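Single-stranded DNA-binding protein DdrB (Deinococcus radiodurans, PDB 4NOE) binds single-stranded DNA and assists the accurate annealing of complementary strands, probably as part of the response of Deinococcus radiodurans to DNA damage. Local coordinates at residues E[85-91]-E[103-109]; E[60-65]-E[132-136]; E[7-11]-E[31-35]. One frame throughout, in Å; residues are numbered along the deposited sequence.

Interaction 1 (E[85-91]-E[103-109]); sequences AYRRREL and AAIKYSR. With nucleotides of chain F.
Arg87, Arg89 and Leu91 pair with Ser108, Lys106 and Ala104 as the hydrogen-bonded pairs of two antiparallel strands; between them Arg88–Tyr107 and Glu90–Ile105 form the non-hydrogen-bonded pairs. The face bearing Arg87, Arg89, Leu91, Lys106 and Ser108 receives the DNA of chain F. Arg89 NE lies 2.7 Å from Ser108 OG and Arg89 NH2 3.0 Å from Ser108 O, two somewhat bent hydrogen bonds with the serine atoms out of the guanidinium plane. That carbonyl also accepts Arg87 N, from the opposite face of its plane. With CG anti to the carbonyl carbon (chi1 -50°) and the rest of the chain straight, the guanidinium reaches the phosphates, where Arg89 NH1 bonds to DG27 OP1 at 3.1 Å and to DG27 O3' at 3.0 Å. Ser108 is small enough to admit a base and gives its OG proton to DT26 O2, 2.5 Å away. Lys106 NZ lies beside the same thymine and forms a salt bridge with Glu121, while Leu91 CD2 packs on the DT26 sugar. On the other face the Tyr107 ring lies over Arg88 CA, and its hydroxyl bonds to Glu57; Arg88 NH1 meets Glu90 OE2 at 2.7 Å in a salt bridge. Near the other end of the pairing Arg109 CD sits over the Tyr86 ring, and Arg109 NE donates an almost straight bond (179°) to Tyr86 OH at 3.1 Å, while Arg109 NH1 makes a salt bridge with Asp115. A leucine in place of Arg89 would probably leave the DG27 phosphate without its cationic partner and Ser108 OG freer to turn. The face thus meets both parts of the strand: cationic nitrogens meet the sugar-phosphate backbone, and a serine hydroxyl, itself held by arginine, bonds to a base oxygen.

Interaction 2 (E[60-65]-E[132-136]); sequences FDWSLI and LAIFR
Leu132 and Trp62 meet beside a classic beta bulge, where Leu132 and Ala133 both face Tyr107 and strand 128-135 packs on the 3-10 turn 62-64; Phe60, Trp62 and Phe135 form an aromatic cluster. The two branches of Leu132 divide the work: CD2 packs 3.8 Å from Trp62 CZ3, while CD1 meets Ile65 CD1 tip to tip at 4.1 Å. With CG anti to the backbone N (chi1 173°), the leucine spreads its methyls toward both partners. Ala133 follows, its small CB fitting at the edge of the indole, near CH2. Ile134 turns away toward Ala104 on the adjacent strand. Phe135 turns back and carries the centre of the contact, pointing its edge at the face of Phe60 in a T-shaped pair with planes at 75°. Flat, apolar rings suit this buried place because face and edge can both be used; Phe52 adds another ring to the group. Trp62 in turn takes Phe60 CD2 over the centre of its ring, so the three rings interlock. The indole reaches Phe135 obliquely, with Trp62 CH2 lying 3.5 Å from Phe135 CE1.

Interaction 3 (E[7-11]-E[31-35]); sequences QIEFI and VQRHY
The side chains of Phe10 and Tyr35 run roughly perpendicular to each other where strand 7-11 lies against helix 31-35; here helix 28-37 packs on one face of the two-stranded antiparallel sheet of strands 6-11 and 17-22. The rings themselves meet obliquely, planes at 47° and centroids 5.3 Å apart, and the closest atoms are Phe10 CE2 and Tyr35 CD2 at 3.8 Å. The tyrosine also brings its methylene over the phenylalanine: Tyr35 CB stands 4.2 Å from the centroid of the Phe10 ring, a CH-pi contact. The opposite face of that ring is taken by Ile8 CG1, from two residues back on the same side of the strand, so Phe10 is sandwiched between an aliphatic branch of its own strand and the helix. Phe10 CZ lies near Val31 CG1, with Gln32 CA at the ring's edge.

Ile8 meets the earlier residues, Val31 and Gln32, where Phe10 CZ also reaches. Its CG1 is anti to the backbone N (chi1 165°), and this extended branch carries CD1 to within 3.6 Å of Gln32 CG, the two side chains crossing nearly perpendicularly; the other branch, CG2, approaches Val31 CG1 at 4.3 Å. A beta-branched residue suits this place because one side chain serves two helix positions, and the aliphatic part of glutamine offers it an apolar flank. Tyr35 itself stacks on Trp40 beyond the helix.

No hydrogen bond or salt bridge joins the two segments; strand and helix are held by the fit of apolar surfaces, and the strand's backbone groups are used instead in pairing with strand 17-22 and, at residues 7-9, with a strand of a second subunit, which continues the sheet across the interface.

Interactions 1 and 2 share one sheet through strands 104-110 and 128-135, with 60-65 packing against it: Tyr107 N lies 2.8 Å from Ala133 O, and the Tyr107 ring meets Trp62 edge-to-face. Interaction 2 sits near the centre of the chain and is wholly apolar, whereas interaction 1 lies further out, partly buried, with charged and hydroxyl groups facing the DNA. Interaction 3 is also buried and apolar, but belongs to the separate two-stranded sheet and its helix, about 20 Å at the nearest atom from the nucleic acid and beside a subunit interface. A salt bridge from Arg33 to Asp61 ties interactions 3 and 2 together; interactions 1 and 3 do not touch.

Interaction 1 (E[85-91]-E[103-109])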
# COMPACT_ATOMS: atom_id res chain seq x y z
N ALA E 85 -13.16 -18.57 -18.10
CA ALA E 85 -13.34 -20.00 -17.85
C ALA E 85 -13.04 -20.29 -16.40
O ALA E 85 -12.03 -19.83 -15.87
CB ALA E 85 -12.41 -20.81 -18.74
N TYR E 86 -13.91 -21.04 -15.74
CA TYR E 86 -13.67 -21.43 -14.36
C TYR E 86 -13.56 -22.95 -14.28
O TYR E 86 -14.42 -23.65 -14.81
CB TYR E 86 -14.80 -20.94 -13.44
CG TYR E 86 -14.89 -19.44 -13.37
CD1 TYR E 86 -15.56 -18.72 -14.35
CD2 TYR E 86 -14.31 -18.74 -12.32
CE1 TYR E 86 -15.63 -17.35 -14.30
CE2 TYR E 86 -14.38 -17.34 -12.26
CZ TYR E 86 -15.04 -16.66 -13.26
OH TYR E 86 -15.14 -15.28 -13.22
N ARG E 87 -12.51 -23.44 -13.63
CA ARG E 87 -12.32 -24.89 -13.46
C ARG E 87 -13.15 -25.48 -12.33
O ARG E 87 -13.28 -24.88 -11.26
CB ARG E 87 -10.85 -25.22 -13.18
CG ARG E 87 -9.99 -25.29 -14.42
CD ARG E 87 -8.73 -26.11 -14.21
NE ARG E 87 -7.94 -26.12 -15.43
CZ ARG E 87 -7.10 -25.16 -15.79
NH1 ARG E 87 -6.43 -25.24 -16.93
NH2 ARG E 87 -6.93 -24.10 -15.00
N ARG E 88 -13.69 -26.67 -12.57
CA ARG E 88 -14.38 -27.43 -11.53
C ARG E 88 -13.34 -28.06 -10.60
O ARG E 88 -12.45 -28.77 -11.06
CB ARG E 88 -15.24 -28.51 -12.18
CG ARG E 88 -16.07 -29.35 -11.22
CD ARG E 88 -16.91 -30.37 -12.00
NE ARG E 88 -17.83 -31.11 -11.12
CZ ARG E 88 -17.47 -32.17 -10.40
NH1 ARG E 88 -16.22 -32.63 -10.45
NH2 ARG E 88 -18.37 -32.78 -9.63
N ARG E 89 -13.42 -27.79 -9.31
CA ARG E 89 -12.45 -28.33 -8.36
C ARG E 89 -13.14 -29.10 -7.24
O ARG E 89 -14.05 -28.59 -6.58
CB ARG E 89 -11.58 -27.19 -7.78
CG ARG E 89 -11.00 -26.28 -8.88
CD ARG E 89 -10.11 -25.19 -8.34
NE ARG E 89 -9.81 -24.17 -9.35
CZ ARG E 89 -8.80 -24.23 -10.21
NH1 ARG E 89 -7.97 -25.28 -10.20
NH2 ARG E 89 -8.62 -23.25 -11.08
N GLU E 90 -12.71 -30.34 -7.03
CA GLU E 90 -13.30 -31.17 -6.00
C GLU E 90 -12.48 -31.03 -4.73
O GLU E 90 -11.29 -31.36 -4.70
CB GLU E 90 -13.35 -32.64 -6.46
CG GLU E 90 -14.32 -32.85 -7.62
CD GLU E 90 -14.32 -34.27 -8.17
OE1 GLU E 90 -13.37 -35.03 -7.89
OE2 GLU E 90 -15.28 -34.63 -8.90
N LEU E 91 -13.11 -30.52 -3.68
CA LEU E 91 -12.42 -30.34 -2.40
C LEU E 91 -12.93 -31.36 -1.39
O LEU E 91 -14.07 -31.27 -0.92
CB LEU E 91 -12.65 -28.92 -1.88
CG LEU E 91 -12.50 -27.75 -2.87
CD1 LEU E 91 -12.76 -26.41 -2.19
CD2 LEU E 91 -11.12 -27.75 -3.51
N ALA E 103 -17.11 -31.43 2.44
CA ALA E 103 -16.75 -31.59 1.04
C ALA E 103 -17.30 -30.39 0.26
O ALA E 103 -18.31 -29.81 0.65
CB ALA E 103 -17.31 -32.87 0.50
N ALA E 104 -16.64 -30.02 -0.83
CA ALA E 104 -17.14 -28.91 -1.63
C ALA E 104 -16.72 -29.06 -3.08
O ALA E 104 -15.74 -29.75 -3.39
CB ALA E 104 -16.66 -27.57 -1.05
N ILE E 105 -17.48 -28.43 -3.96
CA ILE E 105 -17.13 -28.37 -5.37
C ILE E 105 -17.01 -26.91 -5.70
O ILE E 105 -17.99 -26.16 -5.60
CB ILE E 105 -18.21 -29.00 -6.26
CG1 ILE E 105 -18.60 -30.38 -5.72
CG2 ILE E 105 -17.70 -29.12 -7.69
CD1 ILE E 105 -17.47 -31.37 -5.79
N LYS E 106 -15.81 -26.48 -6.06
CA LYS E 106 -15.57 -25.06 -6.26
C LYS E 106 -15.27 -24.79 -7.72
O LYS E 106 -14.57 -25.56 -8.38
CB LYS E 106 -14.40 -24.59 -5.37
CG LYS E 106 -14.16 -23.09 -5.42
CD LYS E 106 -13.19 -22.59 -4.34
CE LYS E 106 -13.08 -21.07 -4.45
NZ LYS E 106 -12.11 -20.40 -3.53
N TYR E 107 -15.84 -23.70 -8.24
CA TYR E 107 -15.54 -23.23 -9.58
C TYR E 107 -14.75 -21.95 -9.45
O TYR E 107 -15.27 -20.93 -8.94
CB TYR E 107 -16.84 -23.02 -10.38
CG TYR E 107 -17.47 -24.32 -10.77
CD1 TYR E 107 -18.24 -25.06 -9.86
CD2 TYR E 107 -17.29 -24.85 -12.04
CE1 TYR E 107 -18.81 -26.26 -10.22
CE2 TYR E 107 -17.86 -26.06 -12.41
CZ TYR E 107 -18.61 -26.76 -11.49
OH TYR E 107 -19.17 -27.96 -11.86
N SER E 108 -13.50 -22.00 -9.89
CA SER E 108 -12.59 -20.86 -9.78
C SER E 108 -11.54 -20.87 -10.88
O SER E 108 -11.24 -21.92 -11.47
CB SER E 108 -11.88 -20.87 -8.42
OG SER E 108 -10.98 -21.98 -8.35
N ARG E 109 -10.95 -19.70 -11.13
CA ARG E 109 -9.87 -19.55 -12.11
C ARG E 109 -8.73 -18.75 -11.49
O ARG E 109 -8.88 -18.09 -10.45
CB ARG E 109 -10.39 -18.78 -13.33
CG ARG E 109 -10.86 -17.37 -12.98
CD ARG E 109 -11.50 -16.64 -14.17
NE ARG E 109 -12.10 -15.36 -13.76
CZ ARG E 109 -11.41 -14.23 -13.60
NH1 ARG E 109 -10.09 -14.20 -13.80
NH2 ARG E 109 -12.03 -13.13 -13.23
P DT F 26 -5.98 -26.67 -1.44
OP1 DT F 26 -5.68 -28.05 -1.30
OP2 DT F 26 -4.97 -25.71 -1.22
O5' DT F 26 -6.58 -26.36 -2.87
C5' DT F 26 -7.40 -27.26 -3.61
C4' DT F 26 -7.85 -26.62 -4.91
O4' DT F 26 -8.54 -25.38 -4.65
C3' DT F 26 -6.72 -26.29 -5.88
O3' DT F 26 -7.08 -26.56 -7.23
C2' DT F 26 -6.60 -24.79 -5.75
C1' DT F 26 -8.04 -24.38 -5.49
N1 DT F 26 -8.24 -23.11 -4.81
C2 DT F 26 -9.29 -22.29 -5.15
O2 DT F 26 -10.05 -22.54 -6.05
N3 DT F 26 -9.41 -21.17 -4.38
C4 DT F 26 -8.60 -20.79 -3.34
O4 DT F 26 -8.84 -19.76 -2.73
C5 DT F 26 -7.54 -21.70 -3.01
C7 DT F 26 -6.63 -21.38 -1.88
C6 DT F 26 -7.41 -22.80 -3.76
P DC F 28 -5.01 -24.33 -12.37
OP1 DC F 28 -6.31 -23.93 -12.82
OP2 DC F 28 -4.28 -25.23 -13.19
O5' DC F 28 -4.10 -23.06 -12.15
C5' DC F 28 -4.63 -21.83 -11.71
C4' DC F 28 -3.66 -20.72 -12.01
O4' DC F 28 -2.41 -20.99 -11.36
C3' DC F 28 -3.33 -20.55 -13.48
O3' DC F 28 -4.27 -19.61 -13.95
C2' DC F 28 -1.91 -20.02 -13.46
C1' DC F 28 -1.33 -20.52 -12.14
N1 DC F 28 -0.35 -21.61 -12.22
C2 DC F 28 0.87 -21.48 -11.55
O2 DC F 28 1.12 -20.43 -10.95
N3 DC F 28 1.75 -22.50 -11.58
C4 DC F 28 1.45 -23.62 -12.22
N4 DC F 28 2.35 -24.60 -12.23
C5 DC F 28 0.20 -23.79 -12.89
C6 DC F 28 -0.66 -22.77 -12.86
P DG F 27 -7.05 -27.97 -7.85
OP1 DG F 27 -8.12 -28.07 -8.77
OP2 DG F 27 -6.88 -28.94 -6.83
O5' DG F 27 -5.93 -27.92 -8.96
C5' DG F 27 -4.59 -27.55 -8.75
C4' DG F 27 -4.41 -26.06 -8.85
O4' DG F 27 -3.33 -25.75 -7.96
C3' DG F 27 -4.02 -25.47 -10.21
O3' DG F 27 -5.13 -24.95 -10.93
C2' DG F 27 -3.13 -24.32 -9.80
C1' DG F 27 -2.41 -24.89 -8.59
N9 DG F 27 -1.27 -25.68 -8.99
C8 DG F 27 -1.19 -26.49 -10.10
N7 DG F 27 -0.02 -27.03 -10.25
C5 DG F 27 0.73 -26.52 -9.21
C6 DG F 27 2.07 -26.75 -8.86
O6 DG F 27 2.90 -27.47 -9.42
N1 DG F 27 2.43 -26.06 -7.71
C2 DG F 27 1.60 -25.22 -7.01
N2 DG F 27 2.14 -24.63 -5.94
N3 DG F 27 0.34 -25.00 -7.32
C4 DG F 27 -0.02 -25.68 -8.43
O HOH W 1 -14.74 -12.00 -12.71

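Interaction 2 (E[60-65]-E[132-136])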
# COMPACT_ATOMS: atom_id res chain seq x y z
N PHE E 60 -26.89 -28.58 -11.90
CA PHE E 60 -27.16 -27.16 -11.76
C PHE E 60 -27.43 -26.52 -13.12
O PHE E 60 -26.75 -26.81 -14.10
CB PHE E 60 -25.97 -26.48 -11.08
CG PHE E 60 -26.19 -25.04 -10.79
CD1 PHE E 60 -26.99 -24.66 -9.73
CD2 PHE E 60 -25.60 -24.06 -11.58
CE1 PHE E 60 -27.19 -23.31 -9.46
CE2 PHE E 60 -25.81 -22.73 -11.32
CZ PHE E 60 -26.61 -22.35 -10.25
N ASP E 61 -28.42 -25.64 -13.18
CA ASP E 61 -28.69 -24.93 -14.42
C ASP E 61 -27.84 -23.66 -14.44
O ASP E 61 -28.20 -22.65 -13.84
CB ASP E 61 -30.17 -24.61 -14.55
CG ASP E 61 -30.54 -24.09 -15.93
OD1 ASP E 61 -29.63 -23.71 -16.71
OD2 ASP E 61 -31.76 -24.05 -16.23
N TRP E 62 -26.72 -23.73 -15.14
CA TRP E 62 -25.78 -22.61 -15.17
C TRP E 62 -26.36 -21.39 -15.88
O TRP E 62 -25.88 -20.27 -15.67
CB TRP E 62 -24.44 -23.04 -15.78
CG TRP E 62 -23.66 -23.98 -14.86
CD1 TRP E 62 -23.63 -25.34 -14.92
CD2 TRP E 62 -22.84 -23.61 -13.74
NE1 TRP E 62 -22.83 -25.84 -13.92
CE2 TRP E 62 -22.33 -24.80 -13.18
CE3 TRP E 62 -22.48 -22.38 -13.16
CZ2 TRP E 62 -21.47 -24.81 -12.07
CZ3 TRP E 62 -21.63 -22.39 -12.05
CH2 TRP E 62 -21.14 -23.59 -11.52
N SER E 63 -27.39 -21.59 -16.71
CA SER E 63 -28.00 -20.46 -17.40
C SER E 63 -28.68 -19.50 -16.41
O SER E 63 -28.91 -18.33 -16.72
CB SER E 63 -29.00 -20.92 -18.47
OG SER E 63 -30.22 -21.36 -17.88
N LEU E 64 -28.99 -20.00 -15.21
CA LEU E 64 -29.55 -19.15 -14.16
C LEU E 64 -28.62 -17.97 -13.87
O LEU E 64 -29.10 -16.86 -13.61
CB LEU E 64 -29.86 -19.95 -12.89
CG LEU E 64 -31.07 -20.87 -12.98
CD1 LEU E 64 -31.13 -21.87 -11.82
CD2 LEU E 64 -32.36 -20.05 -13.04
N ILE E 65 -27.31 -18.19 -13.94
CA ILE E 65 -26.37 -17.08 -13.71
C ILE E 65 -25.64 -16.65 -14.97
O ILE E 65 -24.55 -16.06 -14.89
CB ILE E 65 -25.34 -17.39 -12.60
CG1 ILE E 65 -24.42 -18.53 -13.02
CG2 ILE E 65 -26.04 -17.69 -11.28
CD1 ILE E 65 -23.27 -18.80 -12.02
N LEU E 132 -16.10 -18.24 -8.84
CA LEU E 132 -17.42 -18.07 -9.44
C LEU E 132 -18.50 -18.62 -8.50
O LEU E 132 -19.53 -17.97 -8.26
CB LEU E 132 -17.50 -18.81 -10.78
CG LEU E 132 -18.91 -18.84 -11.41
CD1 LEU E 132 -19.40 -17.44 -11.78
CD2 LEU E 132 -18.92 -19.75 -12.63
N ALA E 133 -18.26 -19.83 -7.99
CA ALA E 133 -19.30 -20.55 -7.24
C ALA E 133 -18.71 -21.67 -6.39
O ALA E 133 -17.68 -22.27 -6.74
CB ALA E 133 -20.39 -21.12 -8.21
N ILE E 134 -19.37 -21.96 -5.28
CA ILE E 134 -18.97 -23.12 -4.50
C ILE E 134 -20.19 -23.92 -4.07
O ILE E 134 -21.13 -23.38 -3.48
CB ILE E 134 -18.08 -22.75 -3.30
CG1 ILE E 134 -17.84 -23.98 -2.42
CG2 ILE E 134 -18.70 -21.64 -2.48
CD1 ILE E 134 -16.62 -23.84 -1.53
N PHE E 135 -20.19 -25.21 -4.38
CA PHE E 135 -21.30 -26.06 -4.00
C PHE E 135 -20.90 -26.78 -2.72
O PHE E 135 -19.87 -27.48 -2.66
CB PHE E 135 -21.67 -27.02 -5.14
CG PHE E 135 -22.14 -26.30 -6.39
CD1 PHE E 135 -21.24 -25.68 -7.25
CD2 PHE E 135 -23.49 -26.23 -6.70
CE1 PHE E 135 -21.67 -25.01 -8.38
CE2 PHE E 135 -23.93 -25.57 -7.84
CZ PHE E 135 -23.01 -24.95 -8.68
N ARG E 136 -21.69 -26.56 -1.67
CA ARG E 136 -21.27 -26.95 -0.33
C ARG E 136 -22.42 -26.92 0.67
O ARG E 136 -23.05 -25.89 0.88
CB ARG E 136 -20.16 -26.01 0.14
CG ARG E 136 -19.79 -26.15 1.61
CD ARG E 136 -18.60 -25.27 1.93
NE ARG E 136 -18.94 -23.84 1.85
CZ ARG E 136 -18.03 -22.87 1.85
NH1 ARG E 136 -16.74 -23.16 1.90
NH2 ARG E 136 -18.42 -21.61 1.77

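Interaction 3 (E[7-11]-E[31-35])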
# COMPACT_ATOMS: atom_id res chain seq x y z
N GLN E 7 -39.41 -6.37 -12.31
CA GLN E 7 -38.42 -6.00 -13.30
C GLN E 7 -37.10 -6.63 -12.90
O GLN E 7 -36.77 -6.74 -11.72
CB GLN E 7 -38.25 -4.48 -13.37
CG GLN E 7 -39.43 -3.73 -13.96
CD GLN E 7 -39.15 -2.23 -14.03
OE1 GLN E 7 -39.10 -1.55 -13.00
NE2 GLN E 7 -38.94 -1.73 -15.24
N ILE E 8 -36.34 -7.08 -13.88
CA ILE E 8 -35.03 -7.61 -13.57
C ILE E 8 -34.01 -6.89 -14.44
O ILE E 8 -34.25 -6.67 -15.63
CB ILE E 8 -34.96 -9.16 -13.68
CG1 ILE E 8 -33.52 -9.65 -13.73
CG2 ILE E 8 -35.71 -9.67 -14.91
CD1 ILE E 8 -33.41 -11.17 -13.71
N GLU E 9 -32.90 -6.49 -13.83
CA GLU E 9 -31.87 -5.77 -14.55
C GLU E 9 -30.77 -6.74 -14.94
O GLU E 9 -30.23 -7.46 -14.10
CB GLU E 9 -31.27 -4.64 -13.68
N PHE E 10 -30.46 -6.76 -16.23
CA PHE E 10 -29.40 -7.61 -16.74
C PHE E 10 -28.25 -6.76 -17.25
O PHE E 10 -28.42 -5.58 -17.58
CB PHE E 10 -29.89 -8.44 -17.94
CG PHE E 10 -30.87 -9.52 -17.59
CD1 PHE E 10 -30.44 -10.71 -17.02
CD2 PHE E 10 -32.21 -9.37 -17.89
CE1 PHE E 10 -31.33 -11.71 -16.72
CE2 PHE E 10 -33.11 -10.38 -17.61
CZ PHE E 10 -32.67 -11.55 -17.02
N ILE E 11 -27.08 -7.38 -17.30
CA ILE E 11 -25.98 -6.89 -18.08
C ILE E 11 -25.89 -7.86 -19.25
O ILE E 11 -25.72 -9.07 -19.05
CB ILE E 11 -24.67 -6.94 -17.29
CG1 ILE E 11 -24.76 -6.04 -16.05
CG2 ILE E 11 -23.51 -6.50 -18.18
CD1 ILE E 11 -24.93 -4.55 -16.38
N VAL E 31 -37.40 -16.53 -16.90
CA VAL E 31 -36.84 -15.36 -17.57
C VAL E 31 -35.32 -15.36 -17.42
O VAL E 31 -34.60 -15.13 -18.39
CB VAL E 31 -37.45 -14.07 -17.01
CG1 VAL E 31 -36.75 -12.84 -17.58
CG2 VAL E 31 -38.96 -14.04 -17.30
N GLN E 32 -34.83 -15.65 -16.21
CA GLN E 32 -33.38 -15.71 -15.98
C GLN E 32 -32.71 -16.75 -16.86
O GLN E 32 -31.66 -16.49 -17.45
CB GLN E 32 -33.05 -15.98 -14.51
CG GLN E 32 -32.85 -14.72 -13.68
CD GLN E 32 -32.60 -15.05 -12.22
OE1 GLN E 32 -31.52 -15.51 -11.85
NE2 GLN E 32 -33.61 -14.84 -11.40
N ARG E 33 -33.33 -17.93 -16.97
CA ARG E 33 -32.79 -18.97 -17.84
C ARG E 33 -32.77 -18.50 -19.29
O ARG E 33 -31.82 -18.78 -20.03
CB ARG E 33 -33.63 -20.25 -17.75
CG ARG E 33 -33.59 -20.92 -16.40
CD ARG E 33 -34.39 -22.20 -16.41
NE ARG E 33 -33.91 -23.10 -15.36
CZ ARG E 33 -34.51 -23.25 -14.19
NH1 ARG E 33 -35.63 -22.58 -13.93
NH2 ARG E 33 -34.00 -24.09 -13.29
N HIS E 34 -33.82 -17.79 -19.69
CA HIS E 34 -33.94 -17.40 -21.09
C HIS E 34 -32.82 -16.45 -21.51
O HIS E 34 -32.12 -16.72 -22.48
CB HIS E 34 -35.31 -16.77 -21.38
CG HIS E 34 -35.42 -16.14 -22.74
ND1 HIS E 34 -35.83 -16.84 -23.85
CD2 HIS E 34 -35.16 -14.88 -23.15
CE1 HIS E 34 -35.83 -16.03 -24.90
NE2 HIS E 34 -35.43 -14.84 -24.50
N TYR E 35 -32.64 -15.35 -20.79
CA TYR E 35 -31.56 -14.43 -21.16
C TYR E 35 -30.20 -14.95 -20.70
O TYR E 35 -29.16 -14.55 -21.24
CB TYR E 35 -31.83 -13.02 -20.63
CG TYR E 35 -33.07 -12.40 -21.24
CD1 TYR E 35 -33.03 -11.82 -22.50
CD2 TYR E 35 -34.27 -12.40 -20.56
CE1 TYR E 35 -34.17 -11.24 -23.05
CE2 TYR E 35 -35.40 -11.83 -21.10
CZ TYR E 35 -35.35 -11.25 -22.34
OH TYR E 35 -36.49 -10.69 -22.86